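Pyruvate synthase subunit PorC (Thermotoga maritima MSB8, PDB 2RAA) supplies the gamma chain of the heterotetrameric pyruvate synthase, which oxidises pyruvate with CoA to acetyl-CoA and CO2 and passes the electrons to ferredoxin. Local coordinates at residues K171-M176 with E184-N189. Residues are numbered along the deposited sequence; the frame is centred on the assembly and turned at random. Where two conformers were deposited one is given.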
ATOM      1  N   LYS A 171      -9.869 -12.964   2.275  1.00 53.37           N
ATOM      2  CA  LYS A 171     -10.043 -13.927   3.390  1.00 54.46           C
ATOM      3  C   LYS A 171      -9.712 -13.225   4.714  1.00 54.47           C
ATOM      4  O   LYS A 171     -10.440 -13.338   5.703  1.00 52.88           O
ATOM      5  CB  LYS A 171      -9.195 -15.215   3.206  1.00 55.09           C
ATOM      6  CG  LYS A 171      -9.830 -16.293   2.268  1.00 53.47           C
ATOM      7  N   ARG A 172      -8.625 -12.467   4.701  1.00 52.85           N
ATOM      8  CA  ARG A 172      -8.240 -11.641   5.835  1.00 54.06           C
ATOM      9  C   ARG A 172      -9.247 -10.549   6.183  1.00 55.26           C
ATOM     10  O   ARG A 172      -9.506 -10.298   7.361  1.00 58.45           O
ATOM     11  CB  ARG A 172      -6.825 -11.063   5.611  1.00 53.44           C
ATOM     12  CG  ARG A 172      -5.795 -11.895   6.338  1.00 61.57           C
ATOM     13  CD  ARG A 172      -5.815 -11.431   7.782  1.00 72.29           C
ATOM     14  NE  ARG A 172      -5.799 -12.497   8.772  1.00 71.82           N
ATOM     15  CZ  ARG A 172      -5.954 -12.270  10.079  1.00 82.26           C
ATOM     16  NH1 ARG A 172      -6.128 -11.024  10.557  1.00 86.70           N
ATOM     17  NH2 ARG A 172      -5.937 -13.285  10.923  1.00 88.83           N
ATOM     18  N   ILE A 173      -9.829  -9.897   5.181  1.00 56.94           N
ATOM     19  CA  ILE A 173     -10.900  -8.929   5.453  1.00 56.39           C
ATOM     20  C   ILE A 173     -12.058  -9.642   6.156  1.00 56.51           C
ATOM     21  O   ILE A 173     -12.574  -9.130   7.139  1.00 54.10           O
ATOM     22  CB  ILE A 173     -11.355  -8.190   4.174  1.00 56.97           C
ATOM     23  CG1 ILE A 173     -10.247  -7.234   3.706  1.00 56.40           C
ATOM     24  CG2 ILE A 173     -12.633  -7.396   4.422  1.00 53.17           C
ATOM     25  CD1 ILE A 173     -10.544  -6.575   2.354  1.00 54.47           C
ATOM     26  N   GLU A 174     -12.415 -10.836   5.685  1.00 59.65           N
ATOM     27  CA  GLU A 174     -13.460 -11.663   6.321  1.00 63.37           C
ATOM     28  C   GLU A 174     -13.161 -11.902   7.807  1.00 64.40           C
ATOM     29  O   GLU A 174     -14.011 -11.674   8.653  1.00 63.54           O
ATOM     30  CB  GLU A 174     -13.614 -13.009   5.598  1.00 63.04           C
ATOM     31  CG  GLU A 174     -14.232 -12.937   4.173  1.00 70.12           C
ATOM     32  CD  GLU A 174     -13.986 -14.216   3.293  1.00 70.40           C
ATOM     33  OE1 GLU A 174     -13.545 -15.275   3.823  1.00 79.80           O
ATOM     34  OE2 GLU A 174     -14.231 -14.156   2.053  1.00 69.80           O
ATOM     35  N   LYS A 175     -11.932 -12.303   8.127  1.00 69.26           N
ATOM     36  CA  LYS A 175     -11.546 -12.598   9.520  1.00 71.49           C
ATOM     37  C   LYS A 175     -11.453 -11.384  10.467  1.00 76.25           C
ATOM     38  O   LYS A 175     -11.669 -11.538  11.656  1.00 76.87           O
ATOM     39  CB  LYS A 175     -10.231 -13.411   9.584  1.00 70.71           C
ATOM     40  CG  LYS A 175     -10.349 -14.903   9.200  1.00 65.59           C
HETATM   41  N   MSE A 176     -11.142 -10.191   9.975  1.00 81.11           N
HETATM   42  CA  MSE A 176     -11.031  -9.029  10.861  0.50 83.32           C
HETATM   43  C   MSE A 176     -12.398  -8.471  11.293  1.00 83.27           C
HETATM   44  O   MSE A 176     -12.479  -7.655  12.219  1.00 81.31           O
HETATM   45  CB  MSE A 176     -10.195  -7.940  10.189  0.50 83.34           C
HETATM   46  CG  MSE A 176      -8.772  -8.381   9.876  0.50 83.55           C
HETATM   47 SE   MSE A 176      -7.868  -7.118   8.715  0.38 89.46          SE
HETATM   48  CE  MSE A 176      -7.027  -5.881  10.111  0.50 88.06           C
ATOM     49  N   GLU A 184     -22.559  -6.859   5.240  1.00 70.05           N
ATOM     50  CA  GLU A 184     -22.623  -5.590   4.536  1.00 69.16           C
ATOM     51  C   GLU A 184     -21.302  -4.831   4.631  1.00 64.42           C
ATOM     52  O   GLU A 184     -20.729  -4.440   3.617  1.00 60.39           O
ATOM     53  CB  GLU A 184     -23.740  -4.750   5.146  1.00 69.17           C
ATOM     54  CG  GLU A 184     -23.854  -3.344   4.610  1.00 73.39           C
ATOM     55  CD  GLU A 184     -24.738  -2.459   5.498  1.00 76.67           C
ATOM     56  OE1 GLU A 184     -25.468  -2.987   6.385  1.00 85.28           O
ATOM     57  OE2 GLU A 184     -24.693  -1.222   5.304  1.00 90.28           O
ATOM     58  N   VAL A 185     -20.823  -4.634   5.855  1.00 60.86           N
ATOM     59  CA  VAL A 185     -19.582  -3.904   6.069  1.00 59.24           C
ATOM     60  C   VAL A 185     -18.362  -4.674   5.539  1.00 58.82           C
ATOM     61  O   VAL A 185     -17.429  -4.076   4.993  1.00 58.47           O
ATOM     62  CB  VAL A 185     -19.392  -3.534   7.543  1.00 58.71           C
ATOM     63  CG1 VAL A 185     -18.079  -2.793   7.746  1.00 53.11           C
ATOM     64  CG2 VAL A 185     -20.545  -2.669   7.986  1.00 56.94           C
ATOM     65  N   ILE A 186     -18.383  -5.993   5.684  1.00 57.77           N
ATOM     66  CA  ILE A 186     -17.343  -6.839   5.126  1.00 57.65           C
ATOM     67  C   ILE A 186     -17.293  -6.680   3.619  1.00 56.91           C
ATOM     68  O   ILE A 186     -16.230  -6.451   3.049  1.00 57.85           O
ATOM     69  CB  ILE A 186     -17.551  -8.337   5.462  1.00 58.25           C
ATOM     70  CG1 ILE A 186     -17.397  -8.554   6.968  1.00 61.30           C
ATOM     71  CG2 ILE A 186     -16.532  -9.221   4.719  1.00 53.82           C
ATOM     72  CD1 ILE A 186     -17.429 -10.023   7.400  1.00 60.45           C
ATOM     73  N   ASP A 187     -18.446  -6.774   2.975  1.00 57.23           N
ATOM     74  CA  ASP A 187     -18.494  -6.708   1.516  1.00 56.91           C
ATOM     75  C   ASP A 187     -18.027  -5.355   1.010  1.00 53.85           C
ATOM     76  O   ASP A 187     -17.348  -5.271  -0.014  1.00 56.39           O
ATOM     77  CB  ASP A 187     -19.900  -7.031   1.004  1.00 57.42           C
ATOM     78  CG  ASP A 187     -20.357  -8.447   1.387  1.00 59.74           C
ATOM     79  OD1 ASP A 187     -19.542  -9.402   1.336  1.00 53.48           O
ATOM     80  OD2 ASP A 187     -21.548  -8.594   1.724  1.00 65.93           O
ATOM     81  N   ALA A 188     -18.374  -4.309   1.745  1.00 50.93           N
ATOM     82  CA  ALA A 188     -17.989  -2.958   1.371  1.00 49.36           C
ATOM     83  C   ALA A 188     -16.477  -2.858   1.363  1.00 47.34           C
ATOM     84  O   ALA A 188     -15.890  -2.248   0.458  1.00 47.14           O
ATOM     85  CB  ALA A 188     -18.591  -1.937   2.336  1.00 47.43           C
ATOM     86  N   ASN A 189     -15.845  -3.456   2.370  1.00 46.09           N
ATOM     87  CA  ASN A 189     -14.390  -3.405   2.446  1.00 46.00           C
ATOM     88  C   ASN A 189     -13.741  -4.224   1.324  1.00 46.70           C
ATOM     89  O   ASN A 189     -12.650  -3.879   0.818  1.00 47.52           O
ATOM     90  CB  ASN A 189     -13.895  -3.856   3.818  1.00 44.32           C
ATOM     91  CG  ASN A 189     -14.076  -2.791   4.880  1.00 47.86           C
ATOM     92  OD1 ASN A 189     -13.124  -2.095   5.238  1.00 43.65           O
ATOM     93  ND2 ASN A 189     -15.309  -2.637   5.377  1.00 41.46           N
TER
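Ile173 reaches over to Ile186 and Asn189 of the neighbouring helix with both of its branches. Its CG2, anti to the backbone N (CG1 has chi1 -70°), comes within 3.8 Å of CB of Asn189 and 4.3 Å of CG2 of Ile186. The other branch ends in CD1, which rests 3.8 Å from the backbone O of Asn189. Ile186 answers from its own helix: its CD1 stands 4.0 Å from the backbone O of Glu174, while CG2 lies alongside the aliphatic CG of that glutamate. Cutting Ile173 back to an alanine would probably open a gap beside Asn189 CB and take away the isoleucine methyl that Ile186 CG2 rests near.

Among the polar groups, Asn189 turns its amide back along its own helix, where ND2 donates to O of Val185 at 2.6 Å, nearly in the amide plane; this bond holds the rotation of the amide. That oxygen also takes the backbone N of Asn189, on the opposite face of its carbonyl plane. Glu174 OE2 instead forms a salt bridge across to Lys190 of helix 183-199, one turn beyond Ile186.

The axes of segments 171-176 and 184-189 approach to 9.6 Å at 149°. Helices 166-176 and 183-199, to which they belong, are the two arms of an antiparallel helical hairpin, closed by a short connection whose Phe177 packs on Ile186 and Asn189.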